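Hypothetical protein (Parabacteroides merdae, PDB 4OO3) is probably an NAD(P)-dependent oxidoreductase, pairing a nucleotide-binding Rossmann fold with a putative oxidoreductase C-terminal domain, its substrate unknown. Local coordinates at residues A[203-206]-A[210-213]; A[267-272]-A[280-285]; A[99-104]-A[115-120]; A[190-195]-A[260-265]. One frame throughout, in Å; residues are numbered along the deposited sequence.

Contact 1: A[203-206]-A[210-213]; sequences PVWY and NQQG
Q212 leans across the backbone and ring of Y206, while the amide of its neighbour Q211 packs against W205 CB. Following Q212 outward, CB sits against the main-chain carbonyl of Y206, 3.2 Å from Y206 O. CG is anti to the backbone N (chi1 176°) and lies over a face of the Y206 ring toward its rim, in a CH-pi contact 4.1 Å from the ring centroid. The chain then bends at chi2, which carries the amide out above the CD1-CE1 edge of the phenol. Q212 CD is 3.4 Å from both Y206 CD1 and Y206 CE1, with amide and phenol planes 38° apart. At the tip the two branches divide. Q212 OE1 approaches Y206 CD1 at 3.2 Å and also meets the indole edge, near its plane, 3.6 Å from W205 CZ3, the amide and indole planes being nearly parallel (12° apart). Q212 NE2 passes Y206 CE1 at 3.5 Å and is hydrogen-bonded to D218. Q211 sends its extended chain to W205 CB, with Q211 NE2 3.5 Å from W205 CB; this amide bridges outward, OE1 to N97 and NE2 to D208. W205 NE1 is hydrogen-bonded to D48. Both amides are thus held by partners beyond the pair, while the contact itself is packing. The arrangement is a 3-10 turn packed on the short, weakly bonded helix 209-212 of the C-terminal domain, fastened through D48 and N97 to the Rossmann part of this two-domain oxidoreductase.

Contact 2: A[267-272]-A[280-285]; sequences DAYPDF and DTLKVY
A side-chain-to-main-chain hydrogen bond, backed by a small apolar touch, ties Y269 in the loop after helix 257-264 to residues leading into strand 282-294. The phenol of Y269 donates from Y269 OH to D280 O over 2.7 Å. The carbonyl oxygen lies at the edge of the ring, in its plane, whereas the hydroxyl stands above the carbonyl plane, 43° out of it, with a C=O...donor angle of 130°. A second, weak bond joins OH to I255 O on the neighbouring strand. Beside the hydroxyl, Y269 CE1 meets L282 CB at 3.7 Å, and the two side chains slant across each other. The carboxylate of D280 lies more loosely, D280 OD1 being 4.0 Å from Y269 CE2. The peptide bond between A268 and Y269 is cis, and A268 CB sits 3.5 Å above the plane of the Y269 ring, over the centre of one face. F260 of the preceding helix adds an edge-to-face contact. The buried phenol is therefore held at its hydroxyl mainly by D280 O, with I255 O a weak second partner, and along its body by carbon. L282 in turn shares backbone hydrogen bonds with I255, so the tyrosine spans the point where the two strands begin to pair. This is the long helix-containing connection between antiparallel neighbours 243-255 and 282-294, at the margin of the large mixed sheet of the C-terminal domain.

Contact 3: A[99-104]-A[115-120]; sequences GKKTEY and VLSDKP
K101 reaches from helix 98-110 straight toward the end of strand 114-117 and hooks its ammonium group over S117. Its CG is anti to the backbone N (chi1 -180°) and the chain stays extended through CD before it bends at chi3 and chi4, curling the tip round the serine hydroxyl. K101 NZ donates to S117 OG at 3.0 Å. On the way, K101 CD passes alongside both that oxygen and the carbonyl of P120, 3.4 Å from P120 O, so the aliphatic part runs between two polar atoms. S117 points its own OG at the lysine while S117 OG donates to D118 O over 2.7 Å, the donor hydroxyl tilted 15° from the carbonyl plane. The same carbonyl takes a weak bond from K101 NZ, 3.3 Å from D118 O, closing a small triangle of lysine, hydroxyl and carbonyl. Helix and strand belong to one beta-alpha-beta unit of the Rossmann fold, strand 91-94 to helix 98-110 to strand 114-117, and Q94 at the end of the first strand offers a further acceptor to the same ammonium. The sequence D118-K119-P120, with a cis bond before the proline, resembles the EKP-type motif of Gfo/Idh/MocA relatives, where it lies at the cofactor pocket. A leucine in place of K101 would probably leave the hydroxyl of buried S117, the carbonyl of D118 and the amide oxygen of Q94 without their shared ammonium donor. The carboxylate of D118, bound to H23, stays apart, with D118 OD2 6.1 Å from K101 NZ, and may still ease the burial of the positive charge.

Contact 4: A[190-195]-A[260-265]; sequences HLFKLV and FKQVTG
F192 and Q262 meet face-on, the Q262 side chain lying over one face of the ring. A CH-pi interaction leads it: Q262 CG is 4.0 Å from the centroid of the F192 ring, 26° off the normal and toward the rim. The amide continues over the same ring, its plane turned 32° from it, and Q262 NE2 comes within 3.1 Å of F192 CE2. F192 keeps CG anti to its backbone N (chi1 -177°), which swings the ring out to the helix.

Apolar contacts come next, from V263. V263 CB lies 4.3 Å from F192 CD1, and V263 CG2 is 4.5 Å from L191 CB.

The polar bonds of the touching residues run outward: Q262 OE1 to Y307, L191 O to R202, and the F192 backbone to Y307. Were F192 an alanine, the Q262 side chain would probably lose the surface it lies on and a gap open beside V263. The chemistry is thus a methylene and a tilted amide over the ring, implying that segments 190-195 and 260-265 meet by packing, while the bond to Y307 probably helps orient the glutamine amide.

Contacts 3 and 4 are buried, whereas contacts 1 and 2 are only partly so. Contact 3, alone in the Rossmann part, relies on a buried charge met by polar oxygens; contacts 1 and 4 each lay a glutamine over an aromatic face, contact 4 adding aliphatic V263, and contact 2 has one tyrosine bond with a little carbon. The three in the C-terminal domain form a continuous patch: F260 of 260-265 packs on Y269, P270 and L282 of contact 2, L191 meets Y206, and V204 touches P270, F272 and T264. Of these three, contact 1 is the one nearest to contact 3, their centres about 13 Å apart, and D218 bridges them by holding both Q212 and K119.

Contact 1: A[203-206]-A[210-213]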
loop_
_atom_site.group_PDB
_atom_site.type_symbol
_atom_site.label_atom_id
_atom_site.label_comp_id
_atom_site.label_asym_id
_atom_site.label_seq_id
_atom_site.Cartn_x
_atom_site.Cartn_y
_atom_site.Cartn_z
ATOM N N PRO A 203 -3.244 17.131 -4.016
ATOM C CA PRO A 203 -3.024 18.293 -3.161
ATOM C C PRO A 203 -1.621 18.866 -3.341
ATOM O O PRO A 203 -0.696 18.127 -3.678
ATOM C CB PRO A 203 -3.196 17.732 -1.744
ATOM C CG PRO A 203 -3.054 16.260 -1.872
ATOM C CD PRO A 203 -3.554 15.921 -3.236
ATOM N N VAL A 204 -1.473 20.172 -3.130
ATOM C CA VAL A 204 -0.171 20.831 -3.261
ATOM C C VAL A 204 0.911 20.182 -2.411
ATOM O O VAL A 204 2.052 20.073 -2.852
ATOM C CB VAL A 204 -0.216 22.341 -2.918
ATOM C CG1 VAL A 204 -0.697 23.135 -4.121
ATOM C CG2 VAL A 204 -1.076 22.626 -1.688
ATOM N N TRP A 205 0.545 19.733 -1.212
ATOM C CA TRP A 205 1.522 19.168 -0.270
ATOM C C TRP A 205 1.960 17.755 -0.633
ATOM O O TRP A 205 2.886 17.225 -0.006
ATOM C CB TRP A 205 1.008 19.203 1.180
ATOM C CG TRP A 205 -0.388 18.717 1.338
ATOM C CD1 TRP A 205 -1.515 19.486 1.420
ATOM C CD2 TRP A 205 -0.823 17.356 1.415
ATOM N NE1 TRP A 205 -2.618 18.689 1.545
ATOM C CE2 TRP A 205 -2.224 17.375 1.548
ATOM C CE3 TRP A 205 -0.165 16.120 1.390
ATOM C CZ2 TRP A 205 -2.980 16.210 1.654
ATOM C CZ3 TRP A 205 -0.920 14.959 1.498
ATOM C CH2 TRP A 205 -2.309 15.015 1.624
ATOM N N TYR A 206 1.304 17.138 -1.620
ATOM C CA TYR A 206 1.714 15.819 -2.094
ATOM C C TYR A 206 3.161 15.844 -2.589
ATOM O O TYR A 206 3.888 14.870 -2.446
ATOM C CB TYR A 206 0.792 15.313 -3.211
ATOM C CG TYR A 206 1.139 13.907 -3.668
ATOM C CD1 TYR A 206 0.623 12.794 -3.010
ATOM C CD2 TYR A 206 1.996 13.689 -4.746
ATOM C CE1 TYR A 206 0.943 11.503 -3.412
ATOM C CE2 TYR A 206 2.320 12.400 -5.157
ATOM C CZ TYR A 206 1.790 11.314 -4.486
ATOM O OH TYR A 206 2.108 10.034 -4.878
ATOM N N ASN A 210 8.103 16.376 3.087
ATOM C CA ASN A 210 7.917 16.490 4.536
ATOM C C ASN A 210 6.486 16.161 4.968
ATOM O O ASN A 210 6.234 15.820 6.118
ATOM C CB ASN A 210 8.279 17.895 5.022
ATOM C CG ASN A 210 9.759 18.214 4.868
ATOM O OD1 ASN A 210 10.123 19.318 4.476
ATOM N ND2 ASN A 210 10.614 17.255 5.184
ATOM N N GLN A 211 5.546 16.275 4.043
ATOM C CA GLN A 211 4.151 16.053 4.355
ATOM C C GLN A 211 3.619 14.761 3.750
ATOM O O GLN A 211 2.818 14.058 4.375
ATOM C CB GLN A 211 3.349 17.245 3.867
ATOM C CG GLN A 211 3.807 18.553 4.489
ATOM C CD GLN A 211 2.835 19.676 4.222
ATOM O OE1 GLN A 211 1.717 19.662 4.730
ATOM N NE2 GLN A 211 3.246 20.649 3.414
ATOM N N GLN A 212 4.061 14.450 2.535
ATOM C CA GLN A 212 3.667 13.217 1.878
ATOM C C GLN A 212 4.555 12.061 2.330
ATOM O O GLN A 212 4.107 10.924 2.387
ATOM C CB GLN A 212 3.733 13.394 0.357
ATOM C CG GLN A 212 3.428 12.151 -0.461
ATOM C CD GLN A 212 2.056 11.555 -0.189
ATOM O OE1 GLN A 212 1.098 12.263 0.130
ATOM N NE2 GLN A 212 1.954 10.242 -0.337
ATOM N N GLY A 213 5.804 12.365 2.671
ATOM C CA GLY A 213 6.837 11.350 2.855
ATOM C C GLY A 213 7.683 11.228 1.597
ATOM O O GLY A 213 7.226 11.550 0.497
#

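Contact 2: A[267-272]-A[280-285]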
loop_
_atom_site.group_PDB
_atom_site.type_symbol
_atom_site.label_atom_id
_atom_site.label_comp_id
_atom_site.label_asym_id
_atom_site.label_seq_id
_atom_site.Cartn_x
_atom_site.Cartn_y
_atom_site.Cartn_z
ATOM N N ASP A 267 -1.020 27.562 -8.746
ATOM C CA ASP A 267 0.016 28.269 -9.485
ATOM C C ASP A 267 1.394 28.008 -8.858
ATOM O O ASP A 267 1.531 27.920 -7.635
ATOM C CB ASP A 267 -0.294 29.773 -9.510
ATOM C CG ASP A 267 -0.157 30.380 -10.894
ATOM O OD1 ASP A 267 -0.415 29.676 -11.901
ATOM O OD2 ASP A 267 0.194 31.576 -10.970
ATOM N N ALA A 268 2.410 27.882 -9.708
ATOM C CA ALA A 268 3.753 27.485 -9.273
ATOM C C ALA A 268 4.511 28.663 -8.644
ATOM O O ALA A 268 4.745 29.653 -9.339
ATOM C CB ALA A 268 4.535 26.948 -10.462
ATOM N N TYR A 269 4.924 28.593 -7.371
ATOM C CA TYR A 269 4.768 27.449 -6.468
ATOM C C TYR A 269 4.293 27.944 -5.102
ATOM O O TYR A 269 4.525 29.097 -4.757
ATOM C CB TYR A 269 6.114 26.739 -6.275
ATOM C CG TYR A 269 6.701 26.139 -7.528
ATOM C CD1 TYR A 269 6.247 24.920 -8.012
ATOM C CD2 TYR A 269 7.721 26.778 -8.222
ATOM C CE1 TYR A 269 6.782 24.355 -9.157
ATOM C CE2 TYR A 269 8.265 26.224 -9.371
ATOM C CZ TYR A 269 7.792 25.011 -9.837
ATOM O OH TYR A 269 8.316 24.444 -10.979
ATOM N N PRO A 270 3.636 27.076 -4.311
ATOM C CA PRO A 270 3.344 27.442 -2.929
ATOM C C PRO A 270 4.598 27.765 -2.138
ATOM O O PRO A 270 5.686 27.300 -2.472
ATOM C CB PRO A 270 2.681 26.188 -2.362
ATOM C CG PRO A 270 2.025 25.565 -3.538
ATOM C CD PRO A 270 2.930 25.847 -4.704
ATOM N N ASP A 271 4.420 28.549 -1.087
ATOM C CA ASP A 271 5.520 29.073 -0.302
ATOM C C ASP A 271 6.359 27.975 0.352
ATOM O O ASP A 271 7.590 28.051 0.379
ATOM C CB ASP A 271 4.955 29.987 0.777
ATOM C CG ASP A 271 5.997 30.872 1.379
ATOM O OD1 ASP A 271 6.634 31.635 0.620
ATOM O OD2 ASP A 271 6.170 30.809 2.613
ATOM N N PHE A 272 5.678 26.957 0.867
ATOM C CA PHE A 272 6.321 25.862 1.591
ATOM C C PHE A 272 7.098 24.877 0.707
ATOM O O PHE A 272 7.734 23.963 1.226
ATOM C CB PHE A 272 5.282 25.097 2.424
ATOM C CG PHE A 272 4.227 24.406 1.603
ATOM C CD1 PHE A 272 4.417 23.103 1.160
ATOM C CD2 PHE A 272 3.038 25.055 1.283
ATOM C CE1 PHE A 272 3.450 22.466 0.403
ATOM C CE2 PHE A 272 2.067 24.420 0.526
ATOM C CZ PHE A 272 2.273 23.123 0.085
ATOM N N ASP A 280 13.236 27.753 -11.156
ATOM C CA ASP A 280 11.824 27.587 -11.486
ATOM C C ASP A 280 11.449 26.095 -11.639
ATOM O O ASP A 280 10.356 25.770 -12.109
ATOM C CB ASP A 280 11.497 28.375 -12.771
ATOM C CG ASP A 280 10.142 29.074 -12.722
ATOM O OD1 ASP A 280 9.566 29.245 -11.622
ATOM O OD2 ASP A 280 9.660 29.472 -13.804
ATOM N N THR A 281 12.348 25.201 -11.215
ATOM C CA THR A 281 12.178 23.757 -11.367
ATOM C C THR A 281 12.033 23.095 -9.998
ATOM O O THR A 281 12.940 23.176 -9.169
ATOM C CB THR A 281 13.397 23.138 -12.076
ATOM O OG1 THR A 281 13.626 23.821 -13.312
ATOM C CG2 THR A 281 13.182 21.646 -12.347
ATOM N N LEU A 282 10.901 22.439 -9.765
ATOM C CA LEU A 282 10.659 21.757 -8.493
ATOM C C LEU A 282 11.298 20.369 -8.522
ATOM O O LEU A 282 11.072 19.605 -9.458
ATOM C CB LEU A 282 9.157 21.655 -8.225
ATOM C CG LEU A 282 8.700 20.822 -7.027
ATOM C CD1 LEU A 282 9.207 21.428 -5.735
ATOM C CD2 LEU A 282 7.187 20.719 -7.014
ATOM N N LYS A 283 12.094 20.064 -7.497
ATOM C CA LYS A 283 12.798 18.785 -7.374
ATOM C C LYS A 283 12.247 18.013 -6.185
ATOM O O LYS A 283 12.460 18.405 -5.035
ATOM C CB LYS A 283 14.291 19.016 -7.154
ATOM C CG LYS A 283 14.963 19.843 -8.225
ATOM C CD LYS A 283 15.396 18.999 -9.407
ATOM C CE LYS A 283 16.242 19.814 -10.371
ATOM N NZ LYS A 283 17.354 19.000 -10.924
ATOM N N VAL A 284 11.554 16.911 -6.463
ATOM C CA VAL A 284 10.848 16.151 -5.438
ATOM C C VAL A 284 11.548 14.821 -5.260
ATOM O O VAL A 284 11.749 14.106 -6.242
ATOM C CB VAL A 284 9.390 15.893 -5.862
ATOM C CG1 VAL A 284 8.634 15.086 -4.808
ATOM C CG2 VAL A 284 8.688 17.210 -6.130
ATOM N N TYR A 285 11.910 14.490 -4.017
ATOM C CA TYR A 285 12.530 13.197 -3.695
ATOM C C TYR A 285 11.480 12.094 -3.571
ATOM O O TYR A 285 11.326 11.474 -2.516
ATOM C CB TYR A 285 13.371 13.286 -2.415
ATOM C CG TYR A 285 14.776 13.810 -2.617
ATOM C CD1 TYR A 285 15.054 15.179 -2.542
ATOM C CD2 TYR A 285 15.835 12.937 -2.871
ATOM C CE1 TYR A 285 16.341 15.660 -2.717
ATOM C CE2 TYR A 285 17.127 13.409 -3.048
ATOM C CZ TYR A 285 17.372 14.769 -2.970
ATOM O OH TYR A 285 18.647 15.242 -3.148
#

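Contact 3: A[99-104]-A[115-120]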
loop_
_atom_site.group_PDB
_atom_site.type_symbol
_atom_site.label_atom_id
_atom_site.label_comp_id
_atom_site.label_asym_id
_atom_site.label_seq_id
_atom_site.Cartn_x
_atom_site.Cartn_y
_atom_site.Cartn_z
ATOM N N GLY A 99 2.671 13.632 7.157
ATOM C CA GLY A 99 3.534 14.277 8.147
ATOM C C GLY A 99 2.834 14.411 9.488
ATOM O O GLY A 99 3.430 14.175 10.535
ATOM N N LYS A 100 1.555 14.776 9.430
ATOM C CA LYS A 100 0.689 14.871 10.601
ATOM C C LYS A 100 0.150 13.521 11.125
ATOM O O LYS A 100 -0.305 13.434 12.258
ATOM C CB LYS A 100 -0.514 15.751 10.252
ATOM C CG LYS A 100 -0.200 17.208 9.951
ATOM C CD LYS A 100 -1.360 17.860 9.206
ATOM C CE LYS A 100 -1.749 19.209 9.784
ATOM N NZ LYS A 100 -0.838 20.288 9.322
ATOM N N LYS A 101 0.203 12.479 10.302
ATOM C CA LYS A 101 -0.568 11.259 10.545
ATOM C C LYS A 101 -0.258 10.554 11.860
ATOM O O LYS A 101 -1.170 10.165 12.582
ATOM C CB LYS A 101 -0.351 10.274 9.401
ATOM C CG LYS A 101 -1.112 8.965 9.541
ATOM C CD LYS A 101 -0.652 7.946 8.506
ATOM C CE LYS A 101 -1.119 8.284 7.104
ATOM N NZ LYS A 101 -2.575 8.039 6.929
ATOM N N THR A 102 1.022 10.355 12.153
ATOM C CA THR A 102 1.405 9.498 13.269
ATOM C C THR A 102 0.964 10.109 14.609
ATOM O O THR A 102 0.457 9.401 15.490
ATOM C CB THR A 102 2.921 9.188 13.258
ATOM O OG1 THR A 102 3.367 8.995 11.906
ATOM C CG2 THR A 102 3.213 7.930 14.062
ATOM N N GLU A 103 1.121 11.424 14.745
ATOM C CA GLU A 103 0.650 12.129 15.944
ATOM C C GLU A 103 -0.871 12.004 16.083
ATOM O O GLU A 103 -1.363 11.685 17.161
ATOM C CB GLU A 103 1.085 13.599 15.916
ATOM C CG GLU A 103 0.798 14.384 17.192
ATOM C CD GLU A 103 1.401 13.761 18.449
ATOM O OE1 GLU A 103 2.533 13.225 18.391
ATOM O OE2 GLU A 103 0.735 13.821 19.505
ATOM N N TYR A 104 -1.604 12.235 14.997
ATOM C CA TYR A 104 -3.046 11.999 14.980
ATOM C C TYR A 104 -3.378 10.606 15.498
ATOM O O TYR A 104 -4.258 10.433 16.336
ATOM C CB TYR A 104 -3.608 12.066 13.555
ATOM C CG TYR A 104 -3.689 13.417 12.877
ATOM C CD1 TYR A 104 -3.570 14.615 13.583
ATOM C CD2 TYR A 104 -3.944 13.483 11.510
ATOM C CE1 TYR A 104 -3.681 15.833 12.931
ATOM C CE2 TYR A 104 -4.050 14.690 10.855
ATOM C CZ TYR A 104 -3.920 15.860 11.568
ATOM O OH TYR A 104 -4.031 17.050 10.888
ATOM N N VAL A 115 -8.285 2.502 14.922
ATOM C CA VAL A 115 -7.773 3.270 13.777
ATOM C C VAL A 115 -7.487 2.410 12.545
ATOM O O VAL A 115 -6.733 1.441 12.611
ATOM C CB VAL A 115 -6.482 4.027 14.153
ATOM C CG1 VAL A 115 -5.918 4.786 12.958
ATOM C CG2 VAL A 115 -6.738 4.970 15.312
ATOM N N LEU A 116 -8.095 2.783 11.425
ATOM C CA LEU A 116 -7.705 2.271 10.114
ATOM C C LEU A 116 -7.017 3.419 9.377
ATOM O O LEU A 116 -7.637 4.437 9.067
ATOM C CB LEU A 116 -8.927 1.781 9.320
ATOM C CG LEU A 116 -8.680 1.193 7.926
ATOM C CD1 LEU A 116 -7.859 -0.086 8.018
ATOM C CD2 LEU A 116 -9.994 0.911 7.219
ATOM N N SER A 117 -5.732 3.257 9.094
ATOM C CA SER A 117 -4.979 4.288 8.402
ATOM C C SER A 117 -4.464 3.754 7.089
ATOM O O SER A 117 -4.017 2.616 7.004
ATOM C CB SER A 117 -3.796 4.737 9.255
ATOM O OG SER A 117 -2.920 5.569 8.512
ATOM N N ASP A 118 -4.514 4.585 6.060
ATOM C CA ASP A 118 -3.769 4.316 4.854
ATOM C C ASP A 118 -2.271 4.312 5.179
ATOM O O ASP A 118 -1.828 4.861 6.195
ATOM C CB ASP A 118 -4.057 5.387 3.804
ATOM C CG ASP A 118 -3.744 4.921 2.391
ATOM O OD1 ASP A 118 -3.353 3.742 2.209
ATOM O OD2 ASP A 118 -3.910 5.736 1.459
ATOM N N LYS A 119 -1.494 3.668 4.325
ATOM C CA LYS A 119 -0.043 3.794 4.380
ATOM C C LYS A 119 0.408 5.190 3.932
ATOM O O LYS A 119 -0.337 5.899 3.254
ATOM C CB LYS A 119 0.627 2.716 3.519
ATOM C CG LYS A 119 0.009 2.500 2.134
ATOM C CD LYS A 119 0.883 2.965 0.988
ATOM C CE LYS A 119 0.915 4.468 0.842
ATOM N NZ LYS A 119 1.241 4.826 -0.557
ATOM N N PRO A 120 1.620 5.612 4.335
ATOM C CA PRO A 120 2.501 5.040 5.344
ATOM C C PRO A 120 2.200 5.634 6.714
ATOM O O PRO A 120 2.049 6.856 6.835
ATOM C CB PRO A 120 3.891 5.487 4.879
ATOM C CG PRO A 120 3.652 6.779 4.189
ATOM C CD PRO A 120 2.251 6.759 3.647
#

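Contact 4: A[190-195]-A[260-265]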
loop_
_atom_site.group_PDB
_atom_site.type_symbol
_atom_site.label_atom_id
_atom_site.label_comp_id
_atom_site.label_asym_id
_atom_site.label_seq_id
_atom_site.Cartn_x
_atom_site.Cartn_y
_atom_site.Cartn_z
ATOM N N HIS A 190 3.156 7.190 -11.832
ATOM C CA HIS A 190 3.060 8.492 -12.488
ATOM C C HIS A 190 2.189 9.482 -11.718
ATOM O O HIS A 190 1.133 9.125 -11.208
ATOM C CB HIS A 190 2.583 8.313 -13.927
ATOM C CG HIS A 190 3.544 7.530 -14.764
ATOM N ND1 HIS A 190 3.521 6.154 -14.829
ATOM C CD2 HIS A 190 4.593 7.926 -15.523
ATOM C CE1 HIS A 190 4.499 5.738 -15.615
ATOM N NE2 HIS A 190 5.166 6.793 -16.045
ATOM N N LEU A 191 2.658 10.728 -11.629
ATOM C CA LEU A 191 2.018 11.743 -10.790
ATOM C C LEU A 191 0.728 12.231 -11.421
ATOM O O LEU A 191 -0.269 12.429 -10.724
ATOM C CB LEU A 191 2.961 12.927 -10.556
ATOM C CG LEU A 191 4.282 12.615 -9.842
ATOM C CD1 LEU A 191 5.341 13.653 -10.173
ATOM C CD2 LEU A 191 4.080 12.513 -8.340
ATOM N N PHE A 192 0.749 12.404 -12.737
ATOM C CA PHE A 192 -0.388 12.935 -13.477
ATOM C C PHE A 192 -0.979 11.894 -14.428
ATOM O O PHE A 192 -0.277 11.357 -15.291
ATOM C CB PHE A 192 0.032 14.172 -14.276
ATOM C CG PHE A 192 -1.102 14.817 -15.015
ATOM C CD1 PHE A 192 -2.176 15.351 -14.319
ATOM C CD2 PHE A 192 -1.110 14.872 -16.401
ATOM C CE1 PHE A 192 -3.233 15.940 -14.987
ATOM C CE2 PHE A 192 -2.166 15.462 -17.078
ATOM C CZ PHE A 192 -3.230 16.000 -16.369
ATOM N N LYS A 193 -2.276 11.635 -14.273
ATOM C CA LYS A 193 -3.001 10.715 -15.145
ATOM C C LYS A 193 -4.394 11.272 -15.461
ATOM O O LYS A 193 -4.955 12.036 -14.670
ATOM C CB LYS A 193 -3.113 9.342 -14.478
ATOM N N LEU A 194 -4.932 10.898 -16.625
ATOM C CA LEU A 194 -6.303 11.263 -17.022
ATOM C C LEU A 194 -7.304 10.166 -16.639
ATOM O O LEU A 194 -6.964 8.982 -16.631
ATOM C CB LEU A 194 -6.392 11.521 -18.535
ATOM C CG LEU A 194 -5.933 12.873 -19.099
ATOM C CD1 LEU A 194 -6.512 14.038 -18.304
ATOM C CD2 LEU A 194 -4.416 12.956 -19.157
ATOM N N VAL A 195 -8.536 10.570 -16.324
ATOM C CA VAL A 195 -9.622 9.633 -16.007
ATOM C C VAL A 195 -10.928 10.117 -16.651
ATOM O O VAL A 195 -11.580 11.032 -16.139
ATOM C CB VAL A 195 -9.823 9.478 -14.482
ATOM C CG1 VAL A 195 -10.825 8.367 -14.190
ATOM C CG2 VAL A 195 -8.497 9.199 -13.785
ATOM N N PHE A 260 3.530 21.353 -12.625
ATOM C CA PHE A 260 3.017 21.609 -11.283
ATOM C C PHE A 260 1.577 22.128 -11.328
ATOM O O PHE A 260 0.699 21.591 -10.661
ATOM C CB PHE A 260 3.899 22.605 -10.530
ATOM C CG PHE A 260 3.504 22.768 -9.098
ATOM C CD1 PHE A 260 4.012 21.923 -8.129
ATOM C CD2 PHE A 260 2.585 23.732 -8.724
ATOM C CE1 PHE A 260 3.629 22.046 -6.808
ATOM C CE2 PHE A 260 2.194 23.865 -7.407
ATOM C CZ PHE A 260 2.717 23.016 -6.447
ATOM N N LYS A 261 1.347 23.168 -12.120
ATOM C CA LYS A 261 0.007 23.724 -12.299
ATOM C C LYS A 261 -1.000 22.640 -12.674
ATOM O O LYS A 261 -2.058 22.520 -12.057
ATOM C CB LYS A 261 0.027 24.818 -13.379
ATOM C CG LYS A 261 -1.312 25.496 -13.654
ATOM C CD LYS A 261 -1.854 26.198 -12.417
ATOM C CE LYS A 261 -3.091 27.024 -12.735
ATOM N NZ LYS A 261 -3.526 27.833 -11.560
ATOM N N GLN A 262 -0.650 21.842 -13.672
ATOM C CA GLN A 262 -1.557 20.837 -14.200
ATOM C C GLN A 262 -1.919 19.771 -13.165
ATOM O O GLN A 262 -3.095 19.480 -12.978
ATOM C CB GLN A 262 -0.955 20.179 -15.440
ATOM C CG GLN A 262 -1.938 19.334 -16.234
ATOM C CD GLN A 262 -1.282 18.619 -17.404
ATOM O OE1 GLN A 262 -0.076 18.360 -17.403
ATOM N NE2 GLN A 262 -2.082 18.287 -18.409
ATOM N N VAL A 263 -0.918 19.193 -12.502
ATOM C CA VAL A 263 -1.164 18.113 -11.524
ATOM C C VAL A 263 -1.810 18.580 -10.210
ATOM O O VAL A 263 -2.532 17.803 -9.571
ATOM C CB VAL A 263 0.116 17.288 -11.212
ATOM C CG1 VAL A 263 1.184 18.128 -10.527
ATOM C CG2 VAL A 263 -0.219 16.071 -10.355
ATOM N N THR A 264 -1.561 19.828 -9.805
ATOM C CA THR A 264 -2.128 20.351 -8.545
ATOM C C THR A 264 -3.299 21.309 -8.729
ATOM O O THR A 264 -4.183 21.353 -7.889
ATOM C CB THR A 264 -1.077 21.076 -7.672
ATOM O OG1 THR A 264 -0.758 22.356 -8.244
ATOM C CG2 THR A 264 0.190 20.220 -7.508
ATOM N N GLY A 265 -3.293 22.086 -9.809
ATOM C CA GLY A 265 -4.275 23.153 -10.002
ATOM C C GLY A 265 -3.755 24.492 -9.510
ATOM O O GLY A 265 -4.144 25.535 -10.022
#